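Local structure of QdtA (Thermoanaerobacterium thermosaccharolyticum, 4ZU5) at residues A[89-101]-A[122-136]. The protein belongs to the WxcM-like family of the cupin clan, small beta-barrel proteins, and binds thymidine. Numbering follows the deposited sequence.
Sequences LYIGPLVWREMFD and IRNYDFYIDEAKKRF. Unlike the reference sequence in segment 89-101: Leu94 (reference Phe), Val95 (reference Leu).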
ATOM      1  N   LEU A  89      -5.288  -9.773   5.164  1.00 27.58           N
ATOM      2  CA  LEU A  89      -6.553 -10.151   5.800  1.00 28.76           C
ATOM      3  C   LEU A  89      -7.661  -9.574   4.948  1.00 26.43           C
ATOM      4  O   LEU A  89      -7.917  -8.367   4.933  1.00 24.71           O
ATOM      5  CB  LEU A  89      -6.614  -9.662   7.249  1.00 30.51           C
ATOM      6  CG  LEU A  89      -7.909  -9.960   8.013  1.00 30.17           C
ATOM      7  CD1 LEU A  89      -7.953 -11.440   8.277  1.00 32.28           C
ATOM      8  CD2 LEU A  89      -7.878  -9.182   9.310  1.00 32.16           C
ATOM      9  N   TYR A  90      -8.351 -10.472   4.265  1.00 27.41           N
ATOM     10  CA  TYR A  90      -9.539 -10.106   3.500  1.00 28.79           C
ATOM     11  C   TYR A  90     -10.709 -10.020   4.422  1.00 28.54           C
ATOM     12  O   TYR A  90     -10.981 -10.938   5.212  1.00 28.50           O
ATOM     13  CB  TYR A  90      -9.860 -11.195   2.482  1.00 28.49           C
ATOM     14  CG  TYR A  90     -11.224 -11.070   1.826  1.00 31.28           C
ATOM     15  CD1 TYR A  90     -11.512 -10.057   0.933  1.00 31.29           C
ATOM     16  CD2 TYR A  90     -12.256 -11.907   2.179  1.00 34.10           C
ATOM     17  CE1 TYR A  90     -12.806  -9.888   0.441  1.00 30.66           C
ATOM     18  CE2 TYR A  90     -13.533 -11.757   1.672  1.00 33.62           C
ATOM     19  CZ  TYR A  90     -13.804 -10.761   0.771  1.00 31.80           C
ATOM     20  OH  TYR A  90     -15.117 -10.668   0.281  1.00 33.14           O
ATOM     21  N   ILE A  91     -11.437  -8.928   4.279  1.00 28.24           N
ATOM     22  CA  ILE A  91     -12.645  -8.717   5.055  1.00 29.99           C
ATOM     23  C   ILE A  91     -13.752  -8.296   4.136  1.00 28.42           C
ATOM     24  O   ILE A  91     -13.725  -7.227   3.580  1.00 30.98           O
ATOM     25  CB  ILE A  91     -12.488  -7.626   6.145  1.00 30.50           C
ATOM     26  CG1 ILE A  91     -11.336  -7.972   7.073  1.00 31.67           C
ATOM     27  CG2 ILE A  91     -13.783  -7.476   6.944  1.00 33.88           C
ATOM     28  CD1 ILE A  91     -10.947  -6.853   8.026  1.00 31.81           C
ATOM     29  N   GLY A  92     -14.771  -9.130   4.056  1.00 30.49           N
ATOM     30  CA  GLY A  92     -15.949  -8.850   3.299  1.00 32.07           C
ATOM     31  C   GLY A  92     -17.039  -8.083   4.025  1.00 33.49           C
ATOM     32  O   GLY A  92     -16.781  -7.479   5.041  1.00 30.66           O
ATOM     33  N   PRO A  93     -18.222  -7.995   3.416  1.00 38.98           N
ATOM     34  CA  PRO A  93     -19.329  -7.203   3.946  1.00 38.98           C
ATOM     35  C   PRO A  93     -19.824  -7.721   5.289  1.00 32.63           C
ATOM     36  O   PRO A  93     -19.779  -8.938   5.573  1.00 31.47           O
ATOM     37  CB  PRO A  93     -20.406  -7.388   2.889  1.00 42.03           C
ATOM     38  CG  PRO A  93     -19.600  -7.400   1.636  1.00 42.98           C
ATOM     39  CD  PRO A  93     -18.472  -8.344   2.004  1.00 43.62           C
ATOM     40  N   LEU A  94     -20.153  -6.741   6.113  1.00 33.30           N
ATOM     41  CA  LEU A  94     -20.866  -6.943   7.351  1.00 34.07           C
ATOM     42  C   LEU A  94     -20.067  -7.662   8.389  1.00 35.59           C
ATOM     43  O   LEU A  94     -20.605  -8.380   9.245  1.00 30.74           O
ATOM     44  CB  LEU A  94     -22.149  -7.704   7.094  1.00 33.54           C
ATOM     45  CG  LEU A  94     -23.192  -6.837   6.385  1.00 36.04           C
ATOM     46  CD1 LEU A  94     -24.413  -7.695   6.166  1.00 39.95           C
ATOM     47  CD2 LEU A  94     -23.565  -5.540   7.083  1.00 41.45           C
ATOM     48  N   VAL A  95     -18.781  -7.372   8.392  1.00 32.87           N
ATOM     49  CA  VAL A  95     -17.948  -7.785   9.475  1.00 31.44           C
ATOM     50  C   VAL A  95     -17.534  -6.515  10.204  1.00 33.54           C
ATOM     51  O   VAL A  95     -17.117  -5.567   9.571  1.00 31.50           O
ATOM     52  CB  VAL A  95     -16.702  -8.473   8.936  1.00 31.01           C
ATOM     53  CG1 VAL A  95     -15.718  -8.760  10.060  1.00 31.45           C
ATOM     54  CG2 VAL A  95     -17.075  -9.791   8.234  1.00 31.68           C
ATOM     55  N   TRP A  96     -17.679  -6.484  11.531  1.00 31.55           N
ATOM     56  CA  TRP A  96     -17.296  -5.318  12.328  1.00 32.10           C
ATOM     57  C   TRP A  96     -15.847  -5.470  12.682  1.00 33.82           C
ATOM     58  O   TRP A  96     -15.385  -6.547  13.107  1.00 35.30           O
ATOM     59  CB  TRP A  96     -18.168  -5.247  13.622  1.00 36.01           C
ATOM     60  CG  TRP A  96     -17.908  -4.092  14.568  1.00 32.68           C
ATOM     61  CD1 TRP A  96     -17.050  -4.091  15.613  1.00 35.00           C
ATOM     62  CD2 TRP A  96     -18.543  -2.818  14.587  1.00 32.66           C
ATOM     63  NE1 TRP A  96     -17.079  -2.877  16.271  1.00 34.86           N
ATOM     64  CE2 TRP A  96     -18.000  -2.085  15.670  1.00 32.58           C
ATOM     65  CE3 TRP A  96     -19.460  -2.190  13.771  1.00 34.98           C
ATOM     66  CZ2 TRP A  96     -18.362  -0.772  15.952  1.00 34.83           C
ATOM     67  CZ3 TRP A  96     -19.866  -0.911  14.090  1.00 35.31           C
ATOM     68  CH2 TRP A  96     -19.279  -0.200  15.158  1.00 35.58           C
ATOM     69  N   ARG A  97     -15.103  -4.380  12.612  1.00 35.34           N
ATOM     70  CA  ARG A  97     -13.731  -4.493  13.058  1.00 35.09           C
ATOM     71  C   ARG A  97     -13.200  -3.328  13.858  1.00 31.52           C
ATOM     72  O   ARG A  97     -13.665  -2.198  13.729  1.00 37.09           O
ATOM     73  CB  ARG A  97     -12.790  -4.843  11.912  1.00 37.48           C
ATOM     74  CG  ARG A  97     -12.234  -3.671  11.155  1.00 41.66           C
ATOM     75  CD  ARG A  97     -13.370  -2.856  10.587  1.00 46.15           C
ATOM     76  NE  ARG A  97     -14.314  -3.610   9.758  1.00 53.24           N
ATOM     77  CZ  ARG A  97     -14.193  -3.761   8.442  1.00 53.67           C
ATOM     78  NH1 ARG A  97     -13.134  -3.250   7.825  1.00 56.23           N
ATOM     79  NH2 ARG A  97     -15.140  -4.391   7.753  1.00 47.55           N
ATOM     80  N   GLU A  98     -12.240  -3.680  14.700  1.00 32.68           N
ATOM     81  CA  GLU A  98     -11.425  -2.748  15.504  1.00 31.93           C
ATOM     82  C   GLU A  98      -9.966  -3.175  15.423  1.00 34.94           C
ATOM     83  O   GLU A  98      -9.632  -4.346  15.220  1.00 38.45           O
ATOM     84  CB  GLU A  98     -11.930  -2.798  16.955  1.00 35.19           C
ATOM     85  CG  GLU A  98     -13.391  -2.412  17.091  1.00 34.07           C
ATOM     86  CD  GLU A  98     -14.026  -2.843  18.394  1.00 34.93           C
ATOM     87  OE1 GLU A  98     -13.264  -3.283  19.265  1.00 39.69           O
ATOM     88  OE2 GLU A  98     -15.258  -2.725  18.500  1.00 41.27           O
ATOM     89  N   MET A  99      -9.062  -2.216  15.557  1.00 34.68           N
ATOM     90  CA  MET A  99      -7.662  -2.500  15.458  1.00 35.81           C
ATOM     91  C   MET A  99      -6.929  -1.919  16.667  1.00 32.59           C
ATOM     92  O   MET A  99      -7.241  -0.818  17.098  1.00 37.87           O
ATOM     93  CB  MET A  99      -7.102  -1.848  14.193  1.00 37.15           C
ATOM     94  CG  MET A  99      -7.708  -2.330  12.878  1.00 38.63           C
ATOM     95  SD  MET A  99      -9.081  -1.340  12.344  1.00 51.39           S
ATOM     96  CE  MET A  99      -8.160  -0.114  11.422  1.00 50.77           C
ATOM     97  N   PHE A 100      -5.957  -2.647  17.178  1.00 38.21           N
ATOM     98  CA  PHE A 100      -5.322  -2.270  18.451  1.00 39.04           C
ATOM     99  C   PHE A 100      -3.955  -2.907  18.633  1.00 40.16           C
ATOM    100  O   PHE A 100      -3.529  -3.742  17.823  1.00 40.84           O
ATOM    101  CB  PHE A 100      -6.303  -2.571  19.602  1.00 41.35           C
ATOM    102  CG  PHE A 100      -6.478  -4.039  19.873  1.00 41.69           C
ATOM    103  CD1 PHE A 100      -5.708  -4.680  20.836  1.00 43.79           C
ATOM    104  CD2 PHE A 100      -7.382  -4.782  19.147  1.00 39.90           C
ATOM    105  CE1 PHE A 100      -5.851  -6.034  21.102  1.00 42.57           C
ATOM    106  CE2 PHE A 100      -7.532  -6.137  19.399  1.00 41.79           C
ATOM    107  CZ  PHE A 100      -6.741  -6.770  20.345  1.00 40.59           C
ATOM    108  N   ASP A 101      -3.226  -2.509  19.682  1.00 37.54           N
ATOM    109  CA  ASP A 101      -1.863  -2.956  19.861  1.00 36.09           C
ATOM    110  C   ASP A 101      -0.986  -2.712  18.643  1.00 33.46           C
ATOM    111  O   ASP A 101      -0.236  -3.592  18.213  1.00 38.78           O
ATOM    112  CB  ASP A 101      -1.789  -4.445  20.192  1.00 39.46           C
ATOM    113  CG  ASP A 101      -2.171  -4.761  21.675  1.00 42.07           C
ATOM    114  OD1 ASP A 101      -2.609  -3.882  22.436  1.00 40.76           O
ATOM    115  OD2 ASP A 101      -2.143  -5.952  21.998  1.00 42.04           O
ATOM    116  N   ILE A 122     -20.772   1.802   7.916  1.00 46.12           N
ATOM    117  CA  ILE A 122     -21.653   1.613   9.057  1.00 44.30           C
ATOM    118  C   ILE A 122     -20.890   1.914  10.339  1.00 42.26           C
ATOM    119  O   ILE A 122     -19.974   1.178  10.727  1.00 43.98           O
ATOM    120  CB  ILE A 122     -22.163   0.185   9.178  1.00 45.08           C
ATOM    121  CG1 ILE A 122     -22.925  -0.238   7.921  1.00 48.38           C
ATOM    122  CG2 ILE A 122     -23.068   0.077  10.396  1.00 46.50           C
ATOM    123  CD1 ILE A 122     -23.279  -1.712   7.930  1.00 50.81           C
ATOM    124  N   ARG A 123     -21.262   2.997  11.012  1.00 43.51           N
ATOM    125  CA  ARG A 123     -20.596   3.374  12.257  1.00 44.15           C
ATOM    126  C   ARG A 123     -21.462   3.127  13.498  1.00 41.30           C
ATOM    127  O   ARG A 123     -20.977   3.115  14.602  1.00 37.50           O
ATOM    128  CB  ARG A 123     -20.197   4.844  12.211  1.00 50.57           C
ATOM    129  CG  ARG A 123     -18.941   5.061  11.395  1.00 59.52           C
ATOM    130  CD  ARG A 123     -18.797   6.498  10.901  1.00 66.51           C
ATOM    131  NE  ARG A 123     -17.720   6.591   9.917  1.00 75.06           N
ATOM    132  CZ  ARG A 123     -16.446   6.287  10.171  1.00 80.93           C
ATOM    133  NH1 ARG A 123     -16.058   5.898  11.387  1.00 85.96           N
ATOM    134  NH2 ARG A 123     -15.547   6.373   9.204  1.00 82.15           N
ATOM    135  N   ASN A 124     -22.749   2.933  13.302  1.00 44.96           N
ATOM    136  CA  ASN A 124     -23.633   2.673  14.426  1.00 42.29           C
ATOM    137  C   ASN A 124     -23.651   1.206  14.751  1.00 37.20           C
ATOM    138  O   ASN A 124     -24.115   0.384  13.973  1.00 36.74           O
ATOM    139  CB  ASN A 124     -25.043   3.151  14.114  1.00 46.20           C
ATOM    140  CG  ASN A 124     -25.949   3.061  15.319  1.00 43.57           C
ATOM    141  OD1 ASN A 124     -26.306   1.984  15.759  1.00 49.05           O
ATOM    142  ND2 ASN A 124     -26.289   4.200  15.881  1.00 49.61           N
ATOM    143  N   TYR A 125     -23.170   0.878  15.930  1.00 35.89           N
ATOM    144  CA  TYR A 125     -23.065  -0.508  16.307  1.00 35.02           C
ATOM    145  C   TYR A 125     -24.410  -1.197  16.353  1.00 37.71           C
ATOM    146  O   TYR A 125     -24.511  -2.347  15.941  1.00 36.02           O
ATOM    147  CB  TYR A 125     -22.312  -0.641  17.617  1.00 36.42           C
ATOM    148  CG  TYR A 125     -22.061  -2.069  18.003  1.00 35.75           C
ATOM    149  CD1 TYR A 125     -21.099  -2.832  17.349  1.00 36.66           C
ATOM    150  CD2 TYR A 125     -22.832  -2.699  18.967  1.00 35.40           C
ATOM    151  CE1 TYR A 125     -20.881  -4.161  17.677  1.00 32.58           C
ATOM    152  CE2 TYR A 125     -22.594  -4.003  19.343  1.00 32.99           C
ATOM    153  CZ  TYR A 125     -21.644  -4.753  18.695  1.00 37.77           C
ATOM    154  OH  TYR A 125     -21.470  -6.080  18.997  1.00 34.95           O
ATOM    155  N   ASP A 126     -25.461  -0.508  16.790  1.00 35.97           N
ATOM    156  CA  ASP A 126     -26.788  -1.167  16.860  1.00 38.21           C
ATOM    157  C   ASP A 126     -27.366  -1.452  15.474  1.00 37.72           C
ATOM    158  O   ASP A 126     -27.984  -2.475  15.249  1.00 37.18           O
ATOM    159  CB  ASP A 126     -27.811  -0.350  17.657  1.00 39.75           C
ATOM    160  CG  ASP A 126     -27.447  -0.229  19.129  1.00 39.53           C
ATOM    161  OD1 ASP A 126     -26.922  -1.180  19.738  1.00 36.95           O
ATOM    162  OD2 ASP A 126     -27.668   0.858  19.675  1.00 43.05           O
ATOM    163  N   PHE A 127     -27.133  -0.539  14.551  1.00 38.93           N
ATOM    164  CA  PHE A 127     -27.549  -0.742  13.177  1.00 42.35           C
ATOM    165  C   PHE A 127     -26.739  -1.879  12.562  1.00 35.89           C
ATOM    166  O   PHE A 127     -27.290  -2.719  11.876  1.00 40.67           O
ATOM    167  CB  PHE A 127     -27.370   0.542  12.359  1.00 46.90           C
ATOM    168  CG  PHE A 127     -27.852   0.409  10.924  1.00 53.83           C
ATOM    169  CD1 PHE A 127     -29.196   0.136  10.653  1.00 52.40           C
ATOM    170  CD2 PHE A 127     -26.962   0.491   9.843  1.00 53.56           C
ATOM    171  CE1 PHE A 127     -29.643  -0.041   9.347  1.00 53.68           C
ATOM    172  CE2 PHE A 127     -27.414   0.353   8.536  1.00 54.29           C
ATOM    173  CZ  PHE A 127     -28.756   0.091   8.284  1.00 50.17           C
ATOM    174  N   TYR A 128     -25.429  -1.887  12.795  1.00 36.63           N
ATOM    175  CA  TYR A 128     -24.597  -2.961  12.314  1.00 37.40           C
ATOM    176  C   TYR A 128     -25.235  -4.274  12.730  1.00 39.85           C
ATOM    177  O   TYR A 128     -25.540  -5.125  11.912  1.00 34.97           O
ATOM    178  CB  TYR A 128     -23.158  -2.905  12.847  1.00 37.69           C
ATOM    179  CG  TYR A 128     -22.462  -4.201  12.628  1.00 37.40           C
ATOM    180  CD1 TYR A 128     -22.102  -4.596  11.350  1.00 37.03           C
ATOM    181  CD2 TYR A 128     -22.298  -5.104  13.650  1.00 38.58           C
ATOM    182  CE1 TYR A 128     -21.602  -5.852  11.112  1.00 37.35           C
ATOM    183  CE2 TYR A 128     -21.781  -6.359  13.420  1.00 41.62           C
ATOM    184  CZ  TYR A 128     -21.408  -6.725  12.141  1.00 39.02           C
ATOM    185  OH  TYR A 128     -20.928  -7.999  11.957  1.00 39.14           O
ATOM    186  N   ILE A 129     -25.429  -4.443  14.035  1.00 38.40           N
ATOM    187  CA  ILE A 129     -25.925  -5.701  14.570  1.00 37.54           C
ATOM    188  C   ILE A 129     -27.256  -6.106  13.980  1.00 36.25           C
ATOM    189  O   ILE A 129     -27.461  -7.275  13.705  1.00 40.12           O
ATOM    190  CB  ILE A 129     -26.066  -5.640  16.115  1.00 40.07           C
ATOM    191  CG1 ILE A 129     -24.686  -5.499  16.772  1.00 38.72           C
ATOM    192  CG2 ILE A 129     -26.745  -6.889  16.664  1.00 42.85           C
ATOM    193  CD1 ILE A 129     -23.808  -6.735  16.649  1.00 44.57           C
ATOM    194  N   ASP A 130     -28.166  -5.163  13.831  1.00 37.06           N
ATOM    195  CA  ASP A 130     -29.436  -5.471  13.219  1.00 41.62           C
ATOM    196  C   ASP A 130     -29.210  -6.023  11.828  1.00 42.80           C
ATOM    197  O   ASP A 130     -29.753  -7.063  11.513  1.00 41.57           O
ATOM    198  CB  ASP A 130     -30.320  -4.238  13.110  1.00 47.33           C
ATOM    199  CG  ASP A 130     -31.039  -3.939  14.423  1.00 58.40           C
ATOM    200  OD1 ASP A 130     -31.213  -4.855  15.267  1.00 61.50           O
ATOM    201  OD2 ASP A 130     -31.415  -2.766  14.594  1.00 60.17           O
ATOM    202  N   GLU A 131     -28.501  -5.273  10.988  1.00 41.34           N
ATOM    203  CA  GLU A 131     -28.231  -5.738   9.604  1.00 46.41           C
ATOM    204  C   GLU A 131     -27.514  -7.093   9.596  1.00 44.07           C
ATOM    205  O   GLU A 131     -27.832  -7.987   8.822  1.00 41.09           O
ATOM    206  CB  GLU A 131     -27.362  -4.734   8.839  1.00 48.29           C
ATOM    207  CG  GLU A 131     -27.991  -3.388   8.524  1.00 56.61           C
ATOM    208  CD  GLU A 131     -29.398  -3.515   7.963  1.00 64.81           C
ATOM    209  OE1 GLU A 131     -29.497  -3.551   6.718  1.00 68.36           O
ATOM    210  OE2 GLU A 131     -30.377  -3.617   8.758  1.00 66.42           O
ATOM    211  N   ALA A 132     -26.514  -7.253  10.447  1.00 38.40           N
ATOM    212  CA  ALA A 132     -25.746  -8.479  10.431  1.00 36.96           C
ATOM    213  C   ALA A 132     -26.527  -9.668  10.953  1.00 39.04           C
ATOM    214  O   ALA A 132     -26.321 -10.796  10.516  1.00 37.51           O
ATOM    215  CB  ALA A 132     -24.466  -8.292  11.235  1.00 40.04           C
ATOM    216  N   LYS A 133     -27.417  -9.466  11.914  1.00 38.50           N
ATOM    217  CA  LYS A 133     -28.256 -10.578  12.360  1.00 42.13           C
ATOM    218  C   LYS A 133     -29.134 -11.101  11.229  1.00 38.91           C
ATOM    219  O   LYS A 133     -29.344 -12.297  11.129  1.00 47.75           O
ATOM    220  CB  LYS A 133     -29.118 -10.203  13.582  1.00 45.33           C
ATOM    221  CG  LYS A 133     -28.420 -10.451  14.917  1.00 46.01           C
ATOM    222  CD  LYS A 133     -29.057  -9.675  16.057  1.00 52.28           C
ATOM    223  CE  LYS A 133     -28.601 -10.112  17.445  1.00 53.67           C
ATOM    224  NZ  LYS A 133     -29.119  -9.111  18.451  1.00 53.46           N
ATOM    225  N   LYS A 134     -29.679 -10.232  10.405  1.00 41.78           N
ATOM    226  CA  LYS A 134     -30.416 -10.704   9.228  1.00 46.23           C
ATOM    227  C   LYS A 134     -29.593 -11.567   8.267  1.00 49.41           C
ATOM    228  O   LYS A 134     -30.126 -12.500   7.655  1.00 46.69           O
ATOM    229  CB  LYS A 134     -30.951  -9.532   8.415  1.00 50.94           C
ATOM    230  CG  LYS A 134     -31.969  -8.656   9.125  1.00 58.32           C
ATOM    231  CD  LYS A 134     -32.395  -7.542   8.182  1.00 59.70           C
ATOM    232  CE  LYS A 134     -32.891  -6.307   8.917  1.00 65.09           C
ATOM    233  NZ  LYS A 134     -33.097  -5.198   7.950  1.00 66.15           N
ATOM    234  N   ARG A 135     -28.322 -11.238   8.073  1.00 46.71           N
ATOM    235  CA  ARG A 135     -27.452 -12.062   7.211  1.00 45.63           C
ATOM    236  C   ARG A 135     -27.056 -13.407   7.832  1.00 45.41           C
ATOM    237  O   ARG A 135     -27.112 -14.441   7.179  1.00 39.50           O
ATOM    238  CB  ARG A 135     -26.178 -11.264   6.874  1.00 50.55           C
ATOM    239  CG  ARG A 135     -25.117 -12.012   6.084  1.00 50.51           C
ATOM    240  CD  ARG A 135     -25.691 -12.388   4.740  1.00 54.02           C
ATOM    241  NE  ARG A 135     -26.178 -11.161   4.142  1.00 56.71           N
ATOM    242  CZ  ARG A 135     -25.510 -10.438   3.258  1.00 62.10           C
ATOM    243  NH1 ARG A 135     -24.347 -10.851   2.754  1.00 60.62           N
ATOM    244  NH2 ARG A 135     -26.052  -9.309   2.843  1.00 62.68           N
ATOM    245  N   PHE A 136     -26.600 -13.382   9.088  1.00 40.71           N
ATOM    246  CA  PHE A 136     -25.901 -14.501   9.671  1.00 39.05           C
ATOM    247  C   PHE A 136     -26.789 -15.415  10.510  1.00 44.21           C
ATOM    248  O   PHE A 136     -26.571 -16.610  10.534  1.00 50.53           O
ATOM    249  CB  PHE A 136     -24.748 -14.006  10.533  1.00 39.30           C
ATOM    250  CG  PHE A 136     -23.699 -13.272   9.761  1.00 37.70           C
ATOM    251  CD1 PHE A 136     -22.781 -13.970   8.989  1.00 38.83           C
ATOM    252  CD2 PHE A 136     -23.614 -11.894   9.792  1.00 37.36           C
ATOM    253  CE1 PHE A 136     -21.793 -13.303   8.282  1.00 38.40           C
ATOM    254  CE2 PHE A 136     -22.617 -11.213   9.100  1.00 40.43           C
ATOM    255  CZ  PHE A 136     -21.682 -11.922   8.357  1.00 38.86           C
TER
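The carbonyl oxygen of Leu94 accepts a hydrogen bond from the phenolic hydroxyl of Tyr128, with OH and O 2.8 Å apart. The donor stands well above the carbonyl plane, 46° out of it, so neither lone pair is addressed. The edges of two rings also reach this oxygen: it lies near the plane of the Tyr128 ring, and Phe136 brings CE2 to 3.5 Å from Leu94 O. Leu94 belongs to the turn between strands 87-91 and 96-100, and its positive phi (69°) marks a left-handed backbone. Its CD2 branch meets Ile122 CD1 at 3.9 Å, while CD1 rests over a face of the Arg135 guanidinium, offset toward the rim; a bend at chi2 and chi3 folds that arginine back to the leucine. Trp96 carries the other half of the interface. Tyr125 points CD1 at the centre of one indole face in an edge-to-face pair, six-membered-ring and phenol centroids 4.9 Å apart and planes at 80°. Trp96 CB lies over the Tyr128 ring, 4.0 Å from its centroid, a CH-pi contact; with CG anti to the backbone N, the indole extends from there past Tyr128 to Tyr125. Rotation of the indole is further restrained by NE1, which donates to Glu98 OE2 (2.9 Å) almost exactly in the ring plane; Glu98 in turn pairs with Arg70. Asn124 caps the helix, its OD1 accepting from Phe127 N at 2.9 Å. Helix 125-136 is thus packed across one end of the cupin beta-barrel, against Trp96 at the start of strand 96-100 and the preceding turn. The join is therefore largely apolar and aromatic, and a single hydrogen bond between the segments gives the carbonyl of a buried turn residue a partner from the helix.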